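Local coordinates for protein Sqt1 (Chaetomium thermophilum, PDB 4ZOY) that probably acts as a dedicated WD40-repeat chaperone in ribosome biogenesis, capturing its ribosomal protein client while that protein is still being translated, at residues 186-191 with 213-218; 206-211 with 250-255; 142-147 with 191-196. All coordinates share one frame; numbering follows the deposited sequence.

Contact 1 of 3, residues 186-191 with 213-218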
# COMPACT_ATOMS: atom_id res chain seq x y z
N TYR A 186 15.63 -9.81 -8.09
CA TYR A 186 16.09 -8.79 -9.02
C TYR A 186 16.98 -7.77 -8.34
O TYR A 186 16.72 -7.37 -7.21
CB TYR A 186 14.92 -8.04 -9.64
CG TYR A 186 13.92 -8.87 -10.40
CD1 TYR A 186 14.25 -9.42 -11.64
CD2 TYR A 186 12.64 -9.07 -9.91
CE1 TYR A 186 13.32 -10.17 -12.35
CE2 TYR A 186 11.71 -9.80 -10.61
CZ TYR A 186 12.06 -10.34 -11.83
OH TYR A 186 11.11 -11.06 -12.53
N PHE A 187 18.02 -7.33 -9.05
CA PHE A 187 18.99 -6.40 -8.51
C PHE A 187 19.27 -5.27 -9.49
O PHE A 187 20.42 -4.92 -9.75
CB PHE A 187 20.29 -7.14 -8.16
CG PHE A 187 20.08 -8.30 -7.25
CD1 PHE A 187 20.01 -8.12 -5.88
CD2 PHE A 187 19.93 -9.58 -7.76
CE1 PHE A 187 19.80 -9.19 -5.03
CE2 PHE A 187 19.71 -10.66 -6.92
CZ PHE A 187 19.65 -10.46 -5.55
N LEU A 188 18.20 -4.69 -10.02
CA LEU A 188 18.32 -3.65 -11.03
C LEU A 188 18.38 -2.24 -10.44
O LEU A 188 19.17 -1.42 -10.90
CB LEU A 188 17.18 -3.76 -12.05
CG LEU A 188 17.19 -5.06 -12.87
CD1 LEU A 188 16.10 -5.05 -13.92
CD2 LEU A 188 18.55 -5.28 -13.52
N HIS A 189 17.55 -1.94 -9.44
CA HIS A 189 17.66 -0.66 -8.74
C HIS A 189 19.03 -0.57 -8.08
O HIS A 189 19.54 -1.58 -7.61
CB HIS A 189 16.59 -0.48 -7.67
CG HIS A 189 15.18 -0.48 -8.18
ND1 HIS A 189 14.71 0.38 -9.15
CD2 HIS A 189 14.11 -1.22 -7.79
CE1 HIS A 189 13.42 0.17 -9.34
NE2 HIS A 189 13.03 -0.80 -8.53
N THR A 190 19.59 0.64 -8.00
CA THR A 190 20.91 0.84 -7.38
C THR A 190 20.82 1.62 -6.07
O THR A 190 21.83 1.87 -5.42
CB THR A 190 21.89 1.58 -8.32
OG1 THR A 190 21.53 2.97 -8.42
CG2 THR A 190 21.89 0.96 -9.70
N GLY A 191 19.61 2.01 -5.69
CA GLY A 191 19.35 2.62 -4.40
C GLY A 191 18.10 1.97 -3.82
O GLY A 191 17.49 1.13 -4.47
N SER A 213 14.94 5.15 -10.74
CA SER A 213 14.58 4.14 -11.74
C SER A 213 13.23 3.46 -11.49
O SER A 213 12.75 3.36 -10.35
CB SER A 213 15.68 3.07 -11.85
OG SER A 213 15.90 2.38 -10.64
N LEU A 214 12.63 3.03 -12.59
CA LEU A 214 11.43 2.21 -12.64
C LEU A 214 11.74 0.94 -13.40
O LEU A 214 12.25 1.01 -14.51
CB LEU A 214 10.28 2.94 -13.34
CG LEU A 214 9.11 2.12 -13.91
CD1 LEU A 214 8.22 1.58 -12.78
CD2 LEU A 214 8.26 2.93 -14.88
N HIS A 215 11.45 -0.22 -12.81
CA HIS A 215 11.56 -1.48 -13.52
C HIS A 215 10.25 -2.23 -13.38
O HIS A 215 9.66 -2.27 -12.30
CB HIS A 215 12.72 -2.32 -13.01
CG HIS A 215 14.04 -1.67 -13.22
ND1 HIS A 215 14.63 -1.58 -14.47
CD2 HIS A 215 14.87 -1.02 -12.37
CE1 HIS A 215 15.77 -0.93 -14.36
NE2 HIS A 215 15.94 -0.58 -13.10
N VAL A 216 9.79 -2.82 -14.48
CA VAL A 216 8.56 -3.58 -14.46
C VAL A 216 8.90 -5.02 -14.86
O VAL A 216 9.18 -5.29 -16.03
CB VAL A 216 7.50 -2.98 -15.39
CG1 VAL A 216 6.21 -3.77 -15.27
CG2 VAL A 216 7.26 -1.50 -15.04
N TYR A 217 8.88 -5.91 -13.87
CA TYR A 217 9.41 -7.27 -14.05
C TYR A 217 8.41 -8.23 -14.63
O TYR A 217 7.24 -8.25 -14.24
CB TYR A 217 9.92 -7.84 -12.73
CG TYR A 217 10.76 -6.87 -11.94
CD1 TYR A 217 12.09 -6.62 -12.28
CD2 TYR A 217 10.22 -6.19 -10.87
CE1 TYR A 217 12.85 -5.71 -11.55
CE2 TYR A 217 10.96 -5.29 -10.14
CZ TYR A 217 12.27 -5.05 -10.49
OH TYR A 217 12.99 -4.14 -9.75
N ASP A 218 8.89 -9.04 -15.57
CA ASP A 218 8.15 -10.15 -16.15
C ASP A 218 8.22 -11.37 -15.22
O ASP A 218 8.98 -12.31 -15.48
CB ASP A 218 8.72 -10.49 -17.53
CG ASP A 218 7.99 -11.63 -18.21
OD1 ASP A 218 6.77 -11.76 -18.04
OD2 ASP A 218 8.67 -12.39 -18.95
O HOH W 1 11.90 -11.52 -15.11
O HOH W 2 18.45 0.69 -12.60
O HOH W 3 15.74 -4.22 -8.50
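Y186 and Y217 lay their rings together in an offset stack, centroids 3.9 Å apart and planes 11° from parallel, where the link between two WD40 propeller blades runs across strand 214-218. Y217 CD1 sits over the centre of the Y186 ring, while Y186 CD2 covers Y217 nearer its rim. Next along, L188 drops CB onto one face of H215, 3.7 Å from the ring centroid, and its CD1 meets the edge of Y217. H189 swings its imidazole inward with CG beside the backbone N (chi1 -61°), and its ND1 donates a nearly straight bond of 2.8 Å to S213 OG, which lies in the ring plane. The second shell fixes this geometry: D211 OD1 bonds to S213 OG, while T207 OG1 bonds to both H189 NE2 and Y217 OH. The set resembles the His-Ser/Thr-Asp-Trp network of WD repeats, with Y217 in the tryptophan place and S213 interposed between H189 and D211. H215 is held at ND1 by S238 OG, and a water joins its NE2 to L188 O. Another water accepts from H189 N at 3.1 Å and lies 3.0 Å from Y217 OH.

Contact 2 of 3, residues 206-211 with 250-255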
# COMPACT_ATOMS: atom_id res chain seq x y z
N ALA A 206 5.74 -3.73 -10.94
CA ALA A 206 6.40 -2.45 -11.13
C ALA A 206 6.98 -1.95 -9.83
O ALA A 206 6.27 -1.85 -8.83
CB ALA A 206 5.42 -1.44 -11.69
N THR A 207 8.28 -1.65 -9.82
CA THR A 207 8.92 -1.12 -8.63
C THR A 207 9.74 0.12 -8.94
O THR A 207 10.21 0.32 -10.07
CB THR A 207 9.82 -2.17 -7.94
OG1 THR A 207 10.95 -2.48 -8.77
CG2 THR A 207 9.03 -3.45 -7.66
N VAL A 208 9.87 0.97 -7.93
CA VAL A 208 10.57 2.24 -8.08
C VAL A 208 11.59 2.42 -6.98
O VAL A 208 11.55 1.73 -5.96
CB VAL A 208 9.59 3.43 -8.07
CG1 VAL A 208 8.71 3.37 -9.30
CG2 VAL A 208 8.75 3.44 -6.79
N SER A 209 12.50 3.37 -7.18
CA SER A 209 13.65 3.55 -6.31
C SER A 209 14.00 5.01 -6.09
O SER A 209 13.71 5.87 -6.93
CB SER A 209 14.86 2.81 -6.91
OG SER A 209 16.07 3.07 -6.20
N GLU A 210 14.62 5.27 -4.93
CA GLU A 210 15.24 6.56 -4.64
C GLU A 210 16.23 6.98 -5.73
O GLU A 210 16.49 8.16 -5.91
CB GLU A 210 15.96 6.52 -3.29
CG GLU A 210 15.03 6.48 -2.11
CD GLU A 210 15.75 6.51 -0.77
OE1 GLU A 210 16.99 6.73 -0.74
OE2 GLU A 210 15.08 6.31 0.26
N ASP A 211 16.78 6.00 -6.46
CA ASP A 211 17.78 6.29 -7.49
C ASP A 211 17.14 6.74 -8.81
O ASP A 211 17.84 6.94 -9.81
CB ASP A 211 18.69 5.06 -7.70
CG ASP A 211 18.12 4.02 -8.66
OD1 ASP A 211 16.92 4.06 -9.01
OD2 ASP A 211 18.89 3.13 -9.07
N GLY A 250 15.62 13.64 -7.25
CA GLY A 250 15.31 13.47 -5.85
C GLY A 250 14.70 12.11 -5.56
O GLY A 250 14.58 11.71 -4.41
N GLY A 251 14.30 11.41 -6.61
CA GLY A 251 13.86 10.03 -6.45
C GLY A 251 12.38 9.74 -6.63
O GLY A 251 11.55 10.64 -6.70
N LEU A 252 12.07 8.46 -6.73
CA LEU A 252 10.68 7.99 -6.82
C LEU A 252 10.28 7.29 -5.52
O LEU A 252 11.08 6.58 -4.92
CB LEU A 252 10.50 7.03 -8.00
CG LEU A 252 10.72 7.66 -9.38
CD1 LEU A 252 10.69 6.54 -10.43
CD2 LEU A 252 9.71 8.75 -9.70
N PHE A 253 9.02 7.47 -5.13
CA PHE A 253 8.55 7.04 -3.81
C PHE A 253 7.22 6.30 -3.84
O PHE A 253 6.82 5.71 -2.83
CB PHE A 253 8.42 8.26 -2.90
CG PHE A 253 9.71 9.01 -2.73
CD1 PHE A 253 10.75 8.44 -2.02
CD2 PHE A 253 9.88 10.26 -3.30
CE1 PHE A 253 11.96 9.11 -1.88
CE2 PHE A 253 11.09 10.94 -3.15
CZ PHE A 253 12.12 10.36 -2.44
N SER A 254 6.54 6.32 -4.98
CA SER A 254 5.23 5.66 -5.08
C SER A 254 5.00 5.14 -6.50
O SER A 254 5.60 5.62 -7.47
CB SER A 254 4.11 6.62 -4.66
OG SER A 254 4.15 7.81 -5.45
N VAL A 255 4.11 4.15 -6.61
CA VAL A 255 3.84 3.50 -7.88
C VAL A 255 2.46 2.86 -7.82
O VAL A 255 2.03 2.38 -6.77
CB VAL A 255 4.95 2.45 -8.22
CG1 VAL A 255 4.98 1.33 -7.19
CG2 VAL A 255 4.76 1.87 -9.62
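V208 and L252 meet CB to CB at 3.7 Å, their side chains crossing at about a right angle, where two neighbouring propeller blades face each other. Strand 206-209, second in its blade, runs antiparallel (161°) to strand 252-255, the innermost strand of the next. V208 puts CG1 beside its backbone N (chi1 -66°), which brings that methyl between L252 CD1 and V255 CB, 4.0 Å from the latter. V208 and V255 lie alongside, pointing opposite ways, and V255 goes on to touch A206, its CG2 4.0 Å from A206 CB. L252 and V255 both start toward strand 206-209 although two residues lie between them: F253 and S254 face G267 together in a classic beta bulge, which resets the alternation. At the other end E210 passes obliquely by F253, with its CG 4.0 Å from F253 CE1. Polar contact is confined to the backbone. L252 N donates to S209 O over 3.1 Å, arriving from above the carbonyl plane, and G251, lacking a side chain, brings its CA to 3.3 Å from E210 O. The turn behind is set by S209, whose OG accepts from D211 N at 3.0 Å in an ST turn and also bonds to P192 O. V266 of the next blade touches both V208 and L252. With one direct hydrogen bond across it, the seam joins the blades mainly through the fit of branched aliphatic groups, rather than by continuous sheet pairing.

Contact 3 of 3, residues 142-147 with 191-196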
# COMPACT_ATOMS: atom_id res chain seq x y z
N ILE A 142 13.60 -4.69 4.82
CA ILE A 142 12.41 -4.77 3.97
C ILE A 142 11.59 -3.49 4.00
O ILE A 142 11.17 -3.04 5.07
CB ILE A 142 11.52 -5.94 4.41
CG1 ILE A 142 12.25 -7.26 4.15
CG2 ILE A 142 10.20 -5.90 3.65
CD1 ILE A 142 11.63 -8.46 4.84
N ASN A 143 11.34 -2.91 2.83
CA ASN A 143 10.62 -1.64 2.73
C ASN A 143 9.12 -1.78 2.49
O ASN A 143 8.34 -0.92 2.91
CB ASN A 143 11.23 -0.78 1.62
CG ASN A 143 12.58 -0.25 2.00
OD1 ASN A 143 12.90 -0.17 3.19
ND2 ASN A 143 13.38 0.13 1.01
N TRP A 144 8.71 -2.86 1.81
CA TRP A 144 7.31 -3.05 1.47
C TRP A 144 7.05 -4.49 1.05
O TRP A 144 7.97 -5.19 0.63
CB TRP A 144 6.87 -2.09 0.34
CG TRP A 144 7.69 -2.18 -0.92
CD1 TRP A 144 8.76 -1.39 -1.26
CD2 TRP A 144 7.55 -3.14 -1.99
NE1 TRP A 144 9.27 -1.78 -2.48
CE2 TRP A 144 8.55 -2.85 -2.94
CE3 TRP A 144 6.66 -4.19 -2.24
CZ2 TRP A 144 8.70 -3.60 -4.11
CZ3 TRP A 144 6.81 -4.93 -3.40
CH2 TRP A 144 7.82 -4.62 -4.32
N PHE A 145 5.79 -4.90 1.19
CA PHE A 145 5.26 -6.16 0.67
C PHE A 145 4.15 -5.87 -0.33
O PHE A 145 3.41 -4.91 -0.15
CB PHE A 145 4.62 -7.02 1.76
CG PHE A 145 5.59 -7.73 2.66
CD1 PHE A 145 6.88 -8.01 2.28
CD2 PHE A 145 5.15 -8.15 3.91
CE1 PHE A 145 7.74 -8.69 3.15
CE2 PHE A 145 6.00 -8.82 4.76
CZ PHE A 145 7.29 -9.10 4.38
N ALA A 146 3.97 -6.75 -1.31
CA ALA A 146 2.78 -6.70 -2.15
C ALA A 146 2.40 -8.11 -2.57
O ALA A 146 3.20 -8.78 -3.22
CB ALA A 146 3.02 -5.82 -3.38
N PRO A 147 1.21 -8.57 -2.18
CA PRO A 147 0.80 -9.91 -2.60
C PRO A 147 0.41 -9.91 -4.08
O PRO A 147 -0.17 -8.95 -4.59
CB PRO A 147 -0.41 -10.21 -1.70
CG PRO A 147 -1.00 -8.84 -1.41
CD PRO A 147 0.21 -7.92 -1.31
N GLY A 191 19.61 2.01 -5.69
CA GLY A 191 19.35 2.62 -4.40
C GLY A 191 18.10 1.97 -3.82
O GLY A 191 17.49 1.13 -4.47
N PRO A 192 17.72 2.36 -2.59
CA PRO A 192 16.55 1.76 -1.92
C PRO A 192 15.33 1.64 -2.82
O PRO A 192 14.98 2.57 -3.54
CB PRO A 192 16.28 2.73 -0.77
CG PRO A 192 17.64 3.27 -0.44
CD PRO A 192 18.37 3.38 -1.76
N CYS A 193 14.71 0.46 -2.80
CA CYS A 193 13.47 0.25 -3.52
C CYS A 193 12.31 0.68 -2.63
O CYS A 193 12.05 0.07 -1.59
CB CYS A 193 13.33 -1.22 -3.93
SG CYS A 193 11.78 -1.56 -4.80
N THR A 194 11.64 1.75 -3.04
CA THR A 194 10.72 2.46 -2.15
C THR A 194 9.28 1.98 -2.22
O THR A 194 8.52 2.15 -1.27
CB THR A 194 10.73 3.96 -2.45
OG1 THR A 194 10.57 4.14 -3.86
CG2 THR A 194 12.05 4.57 -2.02
N ALA A 195 8.89 1.39 -3.36
CA ALA A 195 7.51 0.97 -3.56
C ALA A 195 7.39 -0.04 -4.68
O ALA A 195 8.23 -0.07 -5.59
CB ALA A 195 6.59 2.18 -3.85
N GLY A 196 6.32 -0.82 -4.63
CA GLY A 196 6.01 -1.80 -5.66
C GLY A 196 4.52 -1.98 -5.84
O GLY A 196 3.74 -1.79 -4.91
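Strands 142-147 and 193-196 run nearly parallel, 10° apart with axes 6.4 Å from each other, and no backbone hydrogen bond links them, so side chains bridge the gap. N143 sends ND2 to C193 O, 2.9 Å away in a bond of 165°; the oxygen lies in the amide plane, while the nitrogen stands above the carbonyl plane. W144 turns its CG between the backbone N and the carbonyl carbon (chi1 56°), which lays the indole flat along the opposing main chain. G196 N stands 3.5 Å above the plane of the W144 indole, and G196 CA makes a CH-pi contact with its six-membered ring, 3.7 Å from the centroid. Having no side chain, G196 lets its backbone lie directly on the indole face. C193 takes the rim: its SG lies at the edge of the indole and accepts a weak bond from W144 NE1 at 3.4 Å. Strands 142-147 and 193-198 are the innermost strands of adjacent WD40 propeller blades. T207, on strand 204-209, touches both W144 and C193, while A158, on strand 156-161, packs against W144 from its own blade.

The three contacts meet on one blade, the sheet of strands 193-198, 204-209, 214-218 and 235-239, with centres 9 to 11 Å apart. Contact 3 joins its inner strand to the preceding blade, contact 1 fastens the incoming link onto its third strand, and contact 2 joins its second strand to the following blade. Along the chain, contact 3 closes before contact 2 opens, while contact 1 interleaves with both and shares G191 with contact 3. Probable hydrogen bonds tie them together: T190 OG1 to D211 OD2 between contacts 1 and 2, and T194 OG1 to L252 O between contacts 2 and 3. Three consecutive blades of the eight-bladed propeller are thereby linked around the ring.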